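Local coordinates for hypothetical protein PH1136 (Pyrococcus horikoshii, PDB 1IXL) that is of unknown function but adopts the hot-dog fold of the thioesterase superfamily and may hydrolyse acyl-CoA thioesters, at residues 107-110 and 111-114. Numbering follows the deposited sequence.
Sequences VYRE and EEVV
Strands 100-109 and 112-123 of the antiparallel hot-dog sheet form a beta hairpin with a two-residue turn, and its closing pair, Arg109 and Glu112, is joined through both backbone and side chains. Glu110 and Glu111 fill the corners of the type II' turn, Glu110 taking the positive phi (62°) that this turn demands. Arg109 N donates to Glu112 O at 2.9 Å and Glu112 N returns a bond to Arg109 O. Both side chains leave the same face of the sheet, and there the arginine grips the glutamate side-on: NH2 of Arg109 lies 2.9 Å from OE2 of Glu112, and NE makes a longer bond of 3.3 Å to OE1 of that residue. Both oxygens sit near the guanidinium plane but are approached from above the carboxylate, the two planes being turned 50° apart. A bend at chi3 (56°) in the otherwise extended arginine chain swings the head group across to Glu112. Arg109 NH1 has other partners, a salt bridge to Asp85 and the carbonyl of Pro80, so the guanidinium ties the hairpin end to the neighbouring loop. A glutamine in place of Glu112 would probably lose the charge pairing and turn an amide NH2 toward one of the two donors, NE or NH2, leaving that side of the guanidinium less firmly held. The opposite face carries the non-hydrogen-bonded pair Tyr108 and Val113, where CG2 of the valine meets ring atom CE2 of the tyrosine obliquely at 3.6 Å. Further from the turn, Val114 N gives a 2.8 Å bond to Val107 O, and Val107 CG1 packs against Val114 CG2. The other methyl of Val114, CG1, sits over one face of the Arg109 guanidinium, 4.1 Å above its plane.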
loop_
_atom_site.group_PDB
_atom_site.type_symbol
_atom_site.label_atom_id
_atom_site.label_comp_id
_atom_site.label_asym_id
_atom_site.label_seq_id
_atom_site.Cartn_x
_atom_site.Cartn_y
_atom_site.Cartn_z
ATOM N N VAL A 107 -2.921 4.255 -6.463
ATOM C CA VAL A 107 -2.101 5.247 -5.805
ATOM C C VAL A 107 -2.298 6.550 -6.570
ATOM O O VAL A 107 -2.173 6.566 -7.794
ATOM C CB VAL A 107 -0.625 4.854 -5.816
ATOM C CG1 VAL A 107 0.204 5.947 -5.131
ATOM C CG2 VAL A 107 -0.444 3.504 -5.091
ATOM N N TYR A 108 -2.610 7.620 -5.838
ATOM C CA TYR A 108 -2.863 8.941 -6.433
ATOM C C TYR A 108 -1.843 10.013 -6.097
ATOM O O TYR A 108 -1.191 9.976 -5.051
ATOM C CB TYR A 108 -4.222 9.499 -5.955
ATOM C CG TYR A 108 -5.430 8.634 -6.258
ATOM C CD1 TYR A 108 -5.734 7.515 -5.473
ATOM C CD2 TYR A 108 -6.241 8.909 -7.355
ATOM C CE1 TYR A 108 -6.819 6.684 -5.785
ATOM C CE2 TYR A 108 -7.326 8.097 -7.676
ATOM C CZ TYR A 108 -7.611 6.984 -6.892
ATOM O OH TYR A 108 -8.675 6.170 -7.229
ATOM N N ARG A 109 -1.721 10.983 -6.997
ATOM C CA ARG A 109 -0.883 12.157 -6.758
ATOM C C ARG A 109 -1.987 13.175 -7.029
ATOM O O ARG A 109 -2.315 13.448 -8.176
ATOM C CB ARG A 109 0.241 12.291 -7.783
ATOM C CG ARG A 109 1.070 13.565 -7.588
ATOM C CD ARG A 109 2.207 13.577 -8.573
ATOM N NE ARG A 109 1.698 13.450 -9.928
ATOM C CZ ARG A 109 2.355 12.838 -10.905
ATOM N NH1 ARG A 109 3.543 12.301 -10.660
ATOM N NH2 ARG A 109 1.824 12.753 -12.117
ATOM N N GLU A 110 -2.593 13.679 -5.957
ATOM C CA GLU A 110 -3.733 14.577 -6.068
ATOM C C GLU A 110 -4.824 13.758 -6.769
ATOM O O GLU A 110 -5.255 12.736 -6.222
ATOM C CB GLU A 110 -3.352 15.844 -6.833
ATOM C CG GLU A 110 -2.198 16.575 -6.141
ATOM C CD GLU A 110 -1.942 17.950 -6.696
ATOM O OE1 GLU A 110 -1.736 18.071 -7.922
ATOM O OE2 GLU A 110 -1.938 18.919 -5.902
ATOM N N GLU A 111 -5.259 14.145 -7.964
ATOM C CA GLU A 111 -6.317 13.367 -8.629
ATOM C C GLU A 111 -5.836 12.338 -9.642
ATOM O O GLU A 111 -6.607 11.498 -10.097
ATOM C CB GLU A 111 -7.315 14.302 -9.331
ATOM C CG GLU A 111 -8.138 15.173 -8.401
ATOM C CD GLU A 111 -8.889 14.360 -7.371
ATOM O OE1 GLU A 111 -8.232 13.821 -6.449
ATOM O OE2 GLU A 111 -10.132 14.254 -7.487
ATOM N N GLU A 112 -4.563 12.401 -10.000
ATOM C CA GLU A 112 -4.017 11.479 -10.985
ATOM C C GLU A 112 -3.647 10.114 -10.410
ATOM O O GLU A 112 -3.106 10.017 -9.314
ATOM C CB GLU A 112 -2.750 12.055 -11.603
ATOM C CG GLU A 112 -2.784 13.524 -11.946
ATOM C CD GLU A 112 -1.377 14.074 -12.119
ATOM O OE1 GLU A 112 -0.929 14.874 -11.260
ATOM O OE2 GLU A 112 -0.711 13.690 -13.102
ATOM N N VAL A 113 -3.926 9.068 -11.174
ATOM C CA VAL A 113 -3.550 7.722 -10.776
ATOM C C VAL A 113 -2.120 7.488 -11.292
ATOM O O VAL A 113 -1.839 7.733 -12.471
ATOM C CB VAL A 113 -4.509 6.682 -11.391
ATOM C CG1 VAL A 113 -3.990 5.272 -11.144
ATOM C CG2 VAL A 113 -5.912 6.846 -10.762
ATOM N N VAL A 114 -1.212 7.061 -10.410
ATOM C CA VAL A 114 0.164 6.783 -10.816
ATOM C C VAL A 114 0.422 5.271 -10.788
ATOM O O VAL A 114 1.377 4.787 -11.385
ATOM C CB VAL A 114 1.208 7.513 -9.908
ATOM C CG1 VAL A 114 0.980 9.024 -9.971
ATOM C CG2 VAL A 114 1.117 7.017 -8.454
#